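Local structure of endonuclease NucS (2VLD) at residues Phe135-Pro138 / Arg139-Glu142; Arg190-Asp193 / Ser194-Glu198. The protein cleaves single-stranded 3' and 5' ends of branched DNA as a homodimeric endonuclease that binds single-stranded DNA and interacts with PCNA. The protein carries 2 engineered substitutions. One frame throughout, in Å; residues are numbered along the deposited sequence.

How the contacts relate
Both contacts are local and lie in series along the nuclease domain, so neither nests in nor crosses the other. Contact 1 comes first, where helix 127-136 ends; its backbone bonds close three overlapping short turns, 137-140, 138-141 and 138-142, in the loop that leads to strand 146-154, the first of the mixed sheet. After strands 146-154, 157-164 and 170-175 comes contact 2, a set of successive turns within helix 182-199, the helix that carries the chain from strand 170-175 to the parallel strand 203-209. The two centres are about 23 Å apart and their nearest atoms about 13 Å, without touching. Strand 203-209 is shared: I141 packs on I206 and V208, L195 on V203.

Contact 1. Residues Phe135-Pro138 / Arg139-Glu142; sequences FENP and RVIE
P138 O is the polar focus of this turn, gripped by two backbone donors: I141 N at 2.9 Å and E142 N at 3.1 Å. The E142 bond lies in the carbonyl plane, whereas I141 N sits above it, 49° out. One residue earlier, V140 N reaches N137 O at 3.1 Å with a nearly straight N-H...O angle of 165°, closing a turn just where N137 leaves the geometry of helix 127-136. The close-packed side rests on I141, buried against I134, I206 and V208, with V140 packing on I134 and L230. P138 adds apolar contacts to F145 and P147. Toward solvent the fit is sparser. The N137 amide, its CG anti to the backbone N (chi1 -174°), reaches forward along the turn and lays ND2 3.5 Å from R139 CB, with OD1 3.8 Å from V140 CG1. The R139 chain bends at chi3 and its guanidinium leads away to a salt bridge with E143. E142 OE1 forms a salt bridge with R204 of strand 203-209. The chemistry implies a turn held by main-chain bonds and apolar contacts, with the charged side chains paired beyond it.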
loop_
_atom_site.group_PDB
_atom_site.type_symbol
_atom_site.label_atom_id
_atom_site.label_comp_id
_atom_site.label_asym_id
_atom_site.label_seq_id
_atom_site.Cartn_x
_atom_site.Cartn_y
_atom_site.Cartn_z
ATOM N N PHE A 135 0.931 14.519 -38.458
ATOM C CA PHE A 135 0.477 15.896 -38.664
ATOM C C PHE A 135 1.211 16.577 -39.814
ATOM O O PHE A 135 0.618 17.363 -40.565
ATOM C CB PHE A 135 0.615 16.714 -37.382
ATOM C CG PHE A 135 -0.528 16.538 -36.453
ATOM C CD1 PHE A 135 -0.527 15.508 -35.526
ATOM C CD2 PHE A 135 -1.633 17.388 -36.522
ATOM C CE1 PHE A 135 -1.604 15.322 -34.675
ATOM C CE2 PHE A 135 -2.726 17.218 -35.666
ATOM C CZ PHE A 135 -2.718 16.184 -34.740
ATOM N N GLU A 136 2.498 16.250 -39.943
ATOM C CA GLU A 136 3.368 16.799 -40.967
ATOM C C GLU A 136 2.960 16.345 -42.360
ATOM O O GLU A 136 2.986 17.128 -43.318
ATOM C CB GLU A 136 4.794 16.356 -40.685
ATOM C CG GLU A 136 5.818 17.201 -41.372
ATOM C CD GLU A 136 6.983 17.517 -40.472
ATOM O OE1 GLU A 136 6.966 17.049 -39.301
ATOM O OE2 GLU A 136 7.907 18.232 -40.943
ATOM N N ASN A 137 2.603 15.065 -42.452
ATOM C CA ASN A 137 2.197 14.437 -43.700
ATOM C C ASN A 137 1.129 13.381 -43.434
ATOM O O ASN A 137 1.438 12.188 -43.331
ATOM C CB ASN A 137 3.409 13.828 -44.418
ATOM C CG ASN A 137 3.066 13.286 -45.801
ATOM O OD1 ASN A 137 3.465 12.178 -46.159
ATOM N ND2 ASN A 137 2.328 14.065 -46.581
ATOM N N PRO A 138 -0.134 13.823 -43.311
ATOM C CA PRO A 138 -1.294 12.954 -43.078
ATOM C C PRO A 138 -1.377 11.817 -44.086
ATOM O O PRO A 138 -2.080 10.829 -43.862
ATOM C CB PRO A 138 -2.481 13.897 -43.282
ATOM C CG PRO A 138 -1.960 15.238 -42.979
ATOM C CD PRO A 138 -0.521 15.246 -43.385
ATOM N N ARG A 139 -0.651 11.965 -45.189
ATOM C CA ARG A 139 -0.722 11.014 -46.286
ATOM C C ARG A 139 -0.217 9.625 -45.868
ATOM O O ARG A 139 -0.679 8.623 -46.412
ATOM C CB ARG A 139 0.013 11.567 -47.512
ATOM C CG ARG A 139 -0.520 11.075 -48.860
ATOM C CD ARG A 139 0.302 11.659 -50.017
ATOM N NE ARG A 139 -0.222 12.951 -50.475
ATOM C CZ ARG A 139 -0.928 13.122 -51.593
ATOM N NH1 ARG A 139 -1.187 12.085 -52.387
ATOM N NH2 ARG A 139 -1.369 14.333 -51.921
ATOM N N VAL A 140 0.689 9.568 -44.889
ATOM C CA VAL A 140 1.166 8.287 -44.354
ATOM C C VAL A 140 0.013 7.436 -43.814
ATOM O O VAL A 140 0.091 6.208 -43.771
ATOM C CB VAL A 140 2.250 8.455 -43.264
ATOM C CG1 VAL A 140 3.432 9.234 -43.803
ATOM C CG2 VAL A 140 1.682 9.114 -42.008
ATOM N N ILE A 141 -1.056 8.103 -43.405
ATOM C CA ILE A 141 -2.255 7.425 -42.987
ATOM C C ILE A 141 -3.140 7.187 -44.210
ATOM O O ILE A 141 -3.513 6.058 -44.516
ATOM C CB ILE A 141 -3.029 8.258 -41.928
ATOM C CG1 ILE A 141 -2.137 8.616 -40.720
ATOM C CG2 ILE A 141 -4.349 7.566 -41.527
ATOM C CD1 ILE A 141 -1.465 7.461 -40.023
ATOM N N GLU A 142 -3.453 8.268 -44.914
ATOM C CA GLU A 142 -4.449 8.255 -45.971
ATOM C C GLU A 142 -4.434 9.532 -46.762
ATOM O O GLU A 142 -4.038 10.584 -46.269
ATOM C CB GLU A 142 -5.839 8.153 -45.370
ATOM C CG GLU A 142 -6.588 6.938 -45.762
ATOM C CD GLU A 142 -8.013 6.987 -45.280
ATOM O OE1 GLU A 142 -8.455 5.956 -44.743
ATOM O OE2 GLU A 142 -8.688 8.034 -45.417
#

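Contact 2. Residues Arg190-Asp193 / Ser194-Glu198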
loop_
_atom_site.group_PDB
_atom_site.type_symbol
_atom_site.label_atom_id
_atom_site.label_comp_id
_atom_site.label_asym_id
_atom_site.label_seq_id
_atom_site.Cartn_x
_atom_site.Cartn_y
_atom_site.Cartn_z
ATOM N N ARG A 190 -12.226 0.274 -27.655
ATOM C CA ARG A 190 -12.953 0.997 -26.619
ATOM C C ARG A 190 -13.181 2.453 -27.018
ATOM O O ARG A 190 -14.283 2.978 -26.855
ATOM C CB ARG A 190 -12.209 0.910 -25.291
ATOM C CG ARG A 190 -13.061 1.269 -24.094
ATOM C CD ARG A 190 -12.341 1.016 -22.788
ATOM N NE ARG A 190 -11.493 2.142 -22.419
ATOM C CZ ARG A 190 -10.164 2.098 -22.364
ATOM N NH1 ARG A 190 -9.515 0.976 -22.642
ATOM N NH2 ARG A 190 -9.486 3.177 -22.012
ATOM N N TYR A 191 -12.143 3.085 -27.564
ATOM C CA TYR A 191 -12.215 4.478 -28.001
ATOM C C TYR A 191 -13.203 4.615 -29.130
ATOM O O TYR A 191 -14.042 5.510 -29.111
ATOM C CB TYR A 191 -10.843 5.005 -28.444
ATOM C CG TYR A 191 -9.743 4.852 -27.421
ATOM C CD1 TYR A 191 -8.443 4.560 -27.820
ATOM C CD2 TYR A 191 -9.998 4.998 -26.054
ATOM C CE1 TYR A 191 -7.426 4.419 -26.899
ATOM C CE2 TYR A 191 -8.985 4.855 -25.113
ATOM C CZ TYR A 191 -7.702 4.566 -25.543
ATOM O OH TYR A 191 -6.685 4.422 -24.626
ATOM N N VAL A 192 -13.114 3.708 -30.101
ATOM C CA VAL A 192 -13.996 3.733 -31.268
ATOM C C VAL A 192 -15.467 3.574 -30.852
ATOM O O VAL A 192 -16.304 4.399 -31.205
ATOM C CB VAL A 192 -13.560 2.687 -32.329
ATOM C CG1 VAL A 192 -14.589 2.562 -33.442
ATOM C CG2 VAL A 192 -12.212 3.059 -32.913
ATOM N N ASP A 193 -15.750 2.533 -30.072
ATOM C CA ASP A 193 -17.093 2.275 -29.566
ATOM C C ASP A 193 -17.661 3.464 -28.804
ATOM O O ASP A 193 -18.806 3.847 -29.030
ATOM C CB ASP A 193 -17.106 1.032 -28.675
ATOM C CG ASP A 193 -16.941 -0.257 -29.461
ATOM O OD1 ASP A 193 -17.108 -0.239 -30.702
ATOM O OD2 ASP A 193 -16.645 -1.295 -28.830
ATOM N N SER A 194 -16.855 4.043 -27.915
ATOM C CA SER A 194 -17.225 5.250 -27.169
ATOM C C SER A 194 -17.677 6.363 -28.117
ATOM O O SER A 194 -18.703 7.000 -27.896
ATOM C CB SER A 194 -16.042 5.713 -26.301
ATOM O OG SER A 194 -16.261 6.985 -25.708
ATOM N N LEU A 195 -16.910 6.578 -29.176
ATOM C CA LEU A 195 -17.231 7.605 -30.148
ATOM C C LEU A 195 -18.394 7.200 -31.052
ATOM O O LEU A 195 -19.151 8.057 -31.507
ATOM C CB LEU A 195 -16.001 7.955 -30.975
ATOM C CG LEU A 195 -14.861 8.648 -30.227
ATOM C CD1 LEU A 195 -13.578 8.257 -30.859
ATOM C CD2 LEU A 195 -14.992 10.154 -30.232
ATOM N N LYS A 196 -18.543 5.901 -31.300
ATOM C CA LYS A 196 -19.694 5.399 -32.055
ATOM C C LYS A 196 -21.013 5.691 -31.326
ATOM O O LYS A 196 -21.998 6.070 -31.951
ATOM C CB LYS A 196 -19.552 3.907 -32.393
ATOM C CG LYS A 196 -18.746 3.637 -33.665
ATOM C CD LYS A 196 -18.591 2.136 -33.935
ATOM C CE LYS A 196 -17.747 1.902 -35.192
ATOM N NZ LYS A 196 -17.297 0.484 -35.340
ATOM N N GLU A 197 -21.010 5.534 -30.005
ATOM C CA GLU A 197 -22.140 5.913 -29.165
ATOM C C GLU A 197 -22.371 7.412 -29.155
ATOM O O GLU A 197 -23.362 7.886 -28.620
ATOM C CB GLU A 197 -21.935 5.440 -27.723
ATOM C CG GLU A 197 -21.976 3.937 -27.559
ATOM C CD GLU A 197 -22.687 3.507 -26.296
ATOM O OE1 GLU A 197 -22.390 4.075 -25.222
ATOM O OE2 GLU A 197 -23.543 2.598 -26.384
ATOM N N GLU A 198 -21.452 8.162 -29.740
ATOM C CA GLU A 198 -21.558 9.611 -29.701
ATOM C C GLU A 198 -21.873 10.255 -31.043
ATOM O O GLU A 198 -22.705 11.156 -31.110
ATOM C CB GLU A 198 -20.302 10.235 -29.093
ATOM C CG GLU A 198 -20.492 11.710 -28.755
ATOM C CD GLU A 198 -19.385 12.303 -27.907
ATOM O OE1 GLU A 198 -18.421 11.590 -27.543
ATOM O OE2 GLU A 198 -19.494 13.509 -27.601
#
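V192 and K196, one turn apart on helix 182-199, lie side by side and point the same way. The lysine chain is extended beyond CG and runs alongside the valine, so that K196 CE approaches V192 CG1 to 3.7 Å. It is the valine branch anti to the backbone N (chi1 171°) that does the touching, a methyl against the aliphatic part of the lysine. The ammonium makes no ion pair with D193, for K196 NZ stays 4.7 Å from D193 OD1; the aspartate's other oxygen forms a salt bridge with K189, one turn back. L195 is directed differently: it lies over the Y191 carbonyl of the preceding turn, and its main apolar neighbours, V172, V203 and I154, belong to the strands beneath the helix. Under these side chains run four successive i to i+4 backbone hydrogen bonds: S194 N to R190 O, L195 N to Y191 O, K196 N to V192 O and E197 N to D193 O. The bond from K196 N to V192 O measures 2.7 Å and joins the same two residues whose side chains run together. The R190 and Y191 side chains leave this turn altogether and reach the second subunit, where R190 forms a salt bridge with E40 of that chain and Y191 OH a hydrogen bond with the same E40. In the PDDEXK-type domain the helix is the crossover of a beta-alpha-beta unit: Y191 touches E174 and L195 touches V172 on strand 170-175, V192, L195 and K196 pack on V203 of strand 203-209, and S194 and L195 meet I154 of strand 146-154.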